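Local coordinates for acetyltransferase (Escherichia coli, PDB 7BYY), which acetylates aminoacyl-tRNAs as the toxin ItaT, a GNAT-family enzyme that probably takes its acetyl group from acetyl-CoA and accepts glycyl-tRNA, at residues Val101-Ala106 and Gln116-Asp121; Ala43-Ser48 and Cys54-Leu59. The protein carries 1 engineered substitution. All blocks are in the same frame, centred on the assembly; numbering follows the deposited sequence.

Interactions 1 and 2 each set a helix against the same mixed sheet, on opposite faces: 116-121 on one, 43-48 on the other. Their centres lie 13 Å apart. They meet through L118 of interaction 1, whose CG is 3.5 Å from CG of L59 in interaction 2, and whose CD2 packs 3.8 Å from the K57 backbone O. Strand 67-79 runs between the strands they use; its T72 is touched by V101 and M102 from one edge and by C54 and A56 from the other. Interaction 1 probably lies closer to the acetyl-CoA site, because the turn joining its segments probably corresponds to the pyrophosphate-binding loop of GNAT enzymes.

Interaction 1: Val101-Ala106 and Gln116-Asp121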
ATOM      1  N   VAL A 101       7.760 -10.498  -1.961  1.00 39.68           N
ATOM      2  CA  VAL A 101       7.408 -11.859  -2.342  1.00 45.51           C
ATOM      3  C   VAL A 101       8.515 -12.563  -3.121  1.00 53.08           C
ATOM      4  O   VAL A 101       8.528 -13.802  -3.168  1.00 56.73           O
ATOM      5  CB  VAL A 101       6.086 -11.884  -3.140  1.00 42.65           C
ATOM      6  CG1 VAL A 101       5.057 -10.980  -2.478  1.00 38.92           C
ATOM      7  CG2 VAL A 101       6.313 -11.472  -4.578  1.00 43.27           C
ATOM      8  N   MET A 102       9.451 -11.821  -3.708  1.00 57.47           N
ATOM      9  CA  MET A 102      10.515 -12.440  -4.484  1.00 58.49           C
ATOM     10  C   MET A 102      11.673 -11.467  -4.618  1.00 57.89           C
ATOM     11  O   MET A 102      11.462 -10.271  -4.837  1.00 60.66           O
ATOM     12  CB  MET A 102      10.024 -12.858  -5.874  1.00 59.42           C
ATOM     13  CG  MET A 102       9.805 -14.345  -6.023  1.00 64.00           C
ATOM     14  SD  MET A 102       9.078 -14.767  -7.613  1.00 68.41           S
ATOM     15  CE  MET A 102       7.495 -13.935  -7.487  1.00 65.99           C
ATOM     16  N   LEU A 103      12.890 -11.989  -4.485  1.00 50.54           N
ATOM     17  CA  LEU A 103      14.083 -11.212  -4.803  1.00 47.41           C
ATOM     18  C   LEU A 103      15.179 -12.201  -5.165  1.00 47.82           C
ATOM     19  O   LEU A 103      15.652 -12.947  -4.302  1.00 52.09           O
ATOM     20  CB  LEU A 103      14.494 -10.320  -3.637  1.00 46.74           C
ATOM     21  CG  LEU A 103      15.953  -9.860  -3.593  1.00 47.35           C
ATOM     22  CD1 LEU A 103      16.266  -8.952  -4.762  1.00 48.76           C
ATOM     23  CD2 LEU A 103      16.242  -9.146  -2.289  1.00 47.28           C
ATOM     24  N   GLY A 104      15.557 -12.215  -6.429  1.00 43.52           N
ATOM     25  CA  GLY A 104      16.587 -13.119  -6.907  1.00 41.40           C
ATOM     26  C   GLY A 104      17.626 -12.388  -7.726  1.00 38.82           C
ATOM     27  O   GLY A 104      17.307 -11.467  -8.477  1.00 37.39           O
ATOM     28  N   VAL A 105      18.878 -12.809  -7.565  1.00 37.49           N
ATOM     29  CA  VAL A 105      20.002 -12.306  -8.346  1.00 34.18           C
ATOM     30  C   VAL A 105      20.484 -13.436  -9.242  1.00 38.58           C
ATOM     31  O   VAL A 105      20.679 -14.563  -8.771  1.00 41.35           O
ATOM     32  CB  VAL A 105      21.140 -11.797  -7.443  1.00 33.22           C
ATOM     33  CG1 VAL A 105      22.405 -11.555  -8.263  1.00 33.89           C
ATOM     34  CG2 VAL A 105      20.721 -10.532  -6.712  1.00 32.25           C
ATOM     35  N   ALA A 106      20.665 -13.139 -10.528  1.00 41.13           N
ATOM     36  CA  ALA A 106      21.165 -14.138 -11.461  1.00 44.30           C
ATOM     37  C   ALA A 106      22.493 -14.705 -10.971  1.00 48.25           C
ATOM     38  O   ALA A 106      23.307 -14.004 -10.362  1.00 48.22           O
ATOM     39  CB  ALA A 106      21.322 -13.540 -12.859  1.00 42.16           C
ATOM     40  N   GLN A 116      22.186  -7.027  -2.005  1.00 54.89           N
ATOM     41  CA  GLN A 116      21.833  -5.905  -1.141  1.00 48.41           C
ATOM     42  C   GLN A 116      21.526  -4.640  -1.931  1.00 46.12           C
ATOM     43  O   GLN A 116      20.700  -3.829  -1.495  1.00 44.91           O
ATOM     44  CB  GLN A 116      22.966  -5.644  -0.142  1.00 45.42           C
ATOM     45  CG  GLN A 116      22.684  -4.542   0.871  1.00 43.77           C
ATOM     46  CD  GLN A 116      23.862  -4.266   1.794  1.00 44.12           C
ATOM     47  OE1 GLN A 116      24.640  -5.166   2.114  1.00 42.77           O
ATOM     48  NE2 GLN A 116      23.998  -3.016   2.224  1.00 44.86           N
ATOM     49  N   ASP A 117      22.173  -4.448  -3.083  1.00 44.86           N
ATOM     50  CA  ASP A 117      21.887  -3.278  -3.906  1.00 43.04           C
ATOM     51  C   ASP A 117      20.421  -3.242  -4.318  1.00 45.74           C
ATOM     52  O   ASP A 117      19.804  -2.171  -4.364  1.00 45.01           O
ATOM     53  CB  ASP A 117      22.791  -3.271  -5.136  1.00 43.77           C
ATOM     54  CG  ASP A 117      24.240  -3.011  -4.791  1.00 47.08           C
ATOM     55  OD1 ASP A 117      24.523  -2.663  -3.624  1.00 48.31           O
ATOM     56  OD2 ASP A 117      25.098  -3.155  -5.686  1.00 49.59           O
ATOM     57  N   LEU A 118      19.844  -4.408  -4.613  1.00 48.37           N
ATOM     58  CA  LEU A 118      18.422  -4.470  -4.925  1.00 45.85           C
ATOM     59  C   LEU A 118      17.565  -4.208  -3.697  1.00 44.25           C
ATOM     60  O   LEU A 118      16.482  -3.623  -3.814  1.00 46.18           O
ATOM     61  CB  LEU A 118      18.073  -5.829  -5.526  1.00 46.03           C
ATOM     62  CG  LEU A 118      17.640  -5.762  -6.989  1.00 45.76           C
ATOM     63  CD1 LEU A 118      17.439  -7.150  -7.546  1.00 45.35           C
ATOM     64  CD2 LEU A 118      16.386  -4.912  -7.155  1.00 43.83           C
ATOM     65  N   LEU A 119      18.021  -4.637  -2.519  1.00 37.90           N
ATOM     66  CA  LEU A 119      17.236  -4.412  -1.312  1.00 36.38           C
ATOM     67  C   LEU A 119      17.220  -2.939  -0.926  1.00 39.88           C
ATOM     68  O   LEU A 119      16.192  -2.423  -0.475  1.00 39.29           O
ATOM     69  CB  LEU A 119      17.777  -5.260  -0.164  1.00 29.90           C
ATOM     70  CG  LEU A 119      16.798  -5.416   0.999  1.00 30.00           C
ATOM     71  CD1 LEU A 119      15.646  -6.332   0.614  1.00 29.55           C
ATOM     72  CD2 LEU A 119      17.507  -5.933   2.231  1.00 31.34           C
ATOM     73  N   CYS A 120      18.346  -2.245  -1.093  1.00 44.73           N
ATOM     74  CA  CYS A 120      18.364  -0.821  -0.782  1.00 50.34           C
ATOM     75  C   CYS A 120      17.584  -0.017  -1.814  1.00 52.40           C
ATOM     76  O   CYS A 120      16.982   1.007  -1.471  1.00 53.02           O
ATOM     77  CB  CYS A 120      19.803  -0.317  -0.670  1.00 56.99           C
ATOM     78  SG  CYS A 120      20.420  -0.249   1.037  1.00 63.75           S
ATOM     79  N   ASP A 121      17.570  -0.463  -3.073  1.00 56.33           N
ATOM     80  CA  ASP A 121      16.697   0.176  -4.052  1.00 57.34           C
ATOM     81  C   ASP A 121      15.234  -0.130  -3.763  1.00 53.76           C
ATOM     82  O   ASP A 121      14.359   0.698  -4.042  1.00 53.86           O
ATOM     83  CB  ASP A 121      17.069  -0.266  -5.469  1.00 62.51           C
ATOM     84  CG  ASP A 121      18.352   0.378  -5.962  1.00 68.79           C
ATOM     85  OD1 ASP A 121      19.141  -0.310  -6.646  1.00 70.96           O
ATOM     86  OD2 ASP A 121      18.575   1.571  -5.659  1.00 71.29           O
TER
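L103 carries the apolar contact, placing one methyl against each of two leucines of the helix. Its CD1 touches L118, 3.5 Å from CD1 and 3.7 Å from CB, as the two side chains slide past each other in opposite directions. Its CD2 meets CD1 of L119 at 4.1 Å, and this pair crosses at about a right angle. With CG opposite the backbone N (chi1 158°), the isobutyl group of L103 reaches out from the sheet to the helix. L119 likewise brings its branch in by its end, while L118 already starts out toward the strand. The strand and helix axes approach to 9.3 Å and run 142° apart, in the first half of the beta-alpha-beta unit made by strand 94-105, helix 114-132 and strand 137-142. This is the GNAT core element whose connecting turn probably receives acetyl-CoA, as in relatives. No polar bond links strand and helix here; each bonds within itself or to its neighbours. In the helix, C120 N bonds to Q116 O at 2.9 Å. On the strand, V101 and M102 both face T72 in a classic beta bulge, G104 continues the pairing with I70, and Q110 of the connecting turn donates its NE2 to V105 O.

Interaction 2: Ala43-Ser48 and Cys54-Leu59; sequences ASLKKS and CAAKAL
S48 and C54 meet where helix 35-50 nears its end and strand 55-61 is about to begin. The C54 sulfur, set between its own backbone N and carbonyl carbon (chi1 67°), lies 4.0 Å from S48 CB. The backbones also come close, S48 O lying 3.9 Å from C54 N. One turn earlier L45 and A56 meet through one pair of carbons, L45 CD1 and A56 CB, 4.2 Å apart. L45, C54 and A56 are buried, so this inner side of the helix is packed into the protein. The hydroxyl of S48 turns back along its own helix and donates to S44 O at 3.0 Å, making a C=O...OG angle of 148° and lying 31° out of the carbonyl plane. S48 N bonds to the same oxygen from the opposite face, which doubly grips this turn. The far side is looser, with A43 and K47 exposed; K46 is partly exposed, its NZ hydrogen-bonded to OG1 of T23. F40, earlier on the same helix, touches both L45 and S48, while Y18 of a loop lies against L45 and A56. C54 also packs on T72 and T74 of strand 67-79, and A55 meets P134 of the second subunit. A56 CB points toward helix 35-50, whereas its neighbour K57 packs on H125 of helix 114-132 across the sheet.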
ATOM      1  N   ALA A  43       8.297 -16.859 -17.376  1.00 46.24           N
ATOM      2  CA  ALA A  43       6.984 -17.075 -17.969  1.00 47.95           C
ATOM      3  C   ALA A  43       5.884 -16.164 -17.439  1.00 48.07           C
ATOM      4  O   ALA A  43       4.950 -15.863 -18.183  1.00 51.59           O
ATOM      5  CB  ALA A  43       6.548 -18.532 -17.767  1.00 49.24           C
ATOM      6  N   SER A  44       5.955 -15.723 -16.183  1.00 46.10           N
ATOM      7  CA  SER A  44       4.822 -15.064 -15.545  1.00 48.01           C
ATOM      8  C   SER A  44       5.074 -13.620 -15.136  1.00 45.54           C
ATOM      9  O   SER A  44       4.151 -12.975 -14.624  1.00 43.40           O
ATOM     10  CB  SER A  44       4.383 -15.860 -14.309  1.00 52.28           C
ATOM     11  OG  SER A  44       3.489 -15.103 -13.509  1.00 53.46           O
ATOM     12  N   LEU A  45       6.281 -13.090 -15.341  1.00 44.63           N
ATOM     13  CA  LEU A  45       6.585 -11.752 -14.841  1.00 39.36           C
ATOM     14  C   LEU A  45       5.783 -10.684 -15.576  1.00 41.50           C
ATOM     15  O   LEU A  45       5.267  -9.748 -14.951  1.00 39.85           O
ATOM     16  CB  LEU A  45       8.083 -11.476 -14.963  1.00 34.43           C
ATOM     17  CG  LEU A  45       8.506 -10.021 -14.750  1.00 31.11           C
ATOM     18  CD1 LEU A  45       8.257  -9.577 -13.310  1.00 29.93           C
ATOM     19  CD2 LEU A  45       9.959  -9.816 -15.141  1.00 31.26           C
ATOM     20  N   LYS A  46       5.664 -10.810 -16.900  1.00 43.09           N
ATOM     21  CA  LYS A  46       4.999  -9.781 -17.693  1.00 42.26           C
ATOM     22  C   LYS A  46       3.522  -9.660 -17.332  1.00 43.82           C
ATOM     23  O   LYS A  46       2.996  -8.549 -17.196  1.00 41.92           O
ATOM     24  CB  LYS A  46       5.159 -10.087 -19.182  1.00 43.12           C
ATOM     25  CG  LYS A  46       6.561  -9.876 -19.728  1.00 43.10           C
ATOM     26  CD  LYS A  46       6.553  -9.908 -21.245  1.00 49.62           C
ATOM     27  CE  LYS A  46       7.709  -9.115 -21.829  1.00 54.26           C
ATOM     28  NZ  LYS A  46       7.494  -8.798 -23.275  1.00 58.33           N
ATOM     29  N   LYS A  47       2.838 -10.791 -17.168  1.00 47.08           N
ATOM     30  CA  LYS A  47       1.399 -10.752 -16.947  1.00 49.37           C
ATOM     31  C   LYS A  47       1.037 -10.397 -15.515  1.00 48.21           C
ATOM     32  O   LYS A  47      -0.062  -9.890 -15.269  1.00 48.26           O
ATOM     33  CB  LYS A  47       0.785 -12.094 -17.319  1.00 54.93           C
ATOM     34  CG  LYS A  47       1.492 -12.745 -18.481  1.00 62.95           C
ATOM     35  CD  LYS A  47       1.214 -14.233 -18.505  1.00 67.49           C
ATOM     36  CE  LYS A  47       0.427 -14.585 -19.762  1.00 70.21           C
ATOM     37  NZ  LYS A  47       0.345 -16.031 -20.045  1.00 71.90           N
ATOM     38  N   SER A  48       1.931 -10.658 -14.562  1.00 48.12           N
ATOM     39  CA  SER A  48       1.635 -10.311 -13.178  1.00 46.78           C
ATOM     40  C   SER A  48       1.524  -8.801 -13.004  1.00 44.35           C
ATOM     41  O   SER A  48       0.545  -8.302 -12.440  1.00 44.25           O
ATOM     42  CB  SER A  48       2.700 -10.894 -12.250  1.00 44.02           C
ATOM     43  OG  SER A  48       2.547 -12.296 -12.134  1.00 44.50           O
ATOM     44  N   CYS A  54       1.467  -7.203  -8.790  1.00 36.32           N
ATOM     45  CA  CYS A  54       2.655  -6.825  -8.037  1.00 34.24           C
ATOM     46  C   CYS A  54       3.377  -5.730  -8.809  1.00 33.16           C
ATOM     47  O   CYS A  54       3.088  -5.477  -9.982  1.00 34.77           O
ATOM     48  CB  CYS A  54       3.587  -8.020  -7.812  1.00 34.91           C
ATOM     49  SG  CYS A  54       4.351  -8.681  -9.326  1.00 34.58           S
ATOM     50  N   ALA A  55       4.320  -5.084  -8.130  1.00 30.26           N
ATOM     51  CA  ALA A  55       5.291  -4.213  -8.769  1.00 33.43           C
ATOM     52  C   ALA A  55       6.656  -4.885  -8.744  1.00 37.14           C
ATOM     53  O   ALA A  55       6.946  -5.701  -7.864  1.00 36.79           O
ATOM     54  CB  ALA A  55       5.370  -2.852  -8.079  1.00 35.63           C
ATOM     55  N   ALA A  56       7.494  -4.538  -9.717  1.00 40.16           N
ATOM     56  CA  ALA A  56       8.789  -5.180  -9.888  1.00 40.73           C
ATOM     57  C   ALA A  56       9.893  -4.138  -9.967  1.00 42.46           C
ATOM     58  O   ALA A  56       9.746  -3.106 -10.631  1.00 41.02           O
ATOM     59  CB  ALA A  56       8.815  -6.055 -11.146  1.00 42.94           C
ATOM     60  N   LYS A  57      10.999  -4.420  -9.283  1.00 45.20           N
ATOM     61  CA  LYS A  57      12.216  -3.624  -9.357  1.00 45.23           C
ATOM     62  C   LYS A  57      13.301  -4.453 -10.028  1.00 46.06           C
ATOM     63  O   LYS A  57      13.541  -5.600  -9.636  1.00 47.51           O
ATOM     64  CB  LYS A  57      12.668  -3.181  -7.965  1.00 48.01           C
ATOM     65  CG  LYS A  57      12.241  -1.776  -7.603  1.00 53.79           C
ATOM     66  CD  LYS A  57      13.016  -0.743  -8.403  1.00 59.31           C
ATOM     67  CE  LYS A  57      12.217   0.541  -8.549  1.00 60.54           C
ATOM     68  NZ  LYS A  57      11.573   0.929  -7.265  1.00 60.95           N
ATOM     69  N   ALA A  58      13.950  -3.874 -11.034  1.00 44.88           N
ATOM     70  CA  ALA A  58      14.930  -4.585 -11.841  1.00 42.91           C
ATOM     71  C   ALA A  58      16.319  -3.989 -11.655  1.00 42.05           C
ATOM     72  O   ALA A  58      16.473  -2.789 -11.411  1.00 43.77           O
ATOM     73  CB  ALA A  58      14.550  -4.553 -13.325  1.00 41.65           C
ATOM     74  N   LEU A  59      17.328  -4.849 -11.775  1.00 40.05           N
ATOM     75  CA  LEU A  59      18.728  -4.443 -11.810  1.00 36.80           C
ATOM     76  C   LEU A  59      19.268  -4.758 -13.197  1.00 36.01           C
ATOM     77  O   LEU A  59      19.470  -5.927 -13.540  1.00 36.70           O
ATOM     78  CB  LEU A  59      19.539  -5.157 -10.733  1.00 37.07           C
ATOM     79  CG  LEU A  59      19.739  -4.384  -9.435  1.00 36.70           C
ATOM     80  CD1 LEU A  59      20.919  -4.946  -8.661  1.00 34.64           C
ATOM     81  CD2 LEU A  59      19.928  -2.903  -9.723  1.00 38.89           C
TER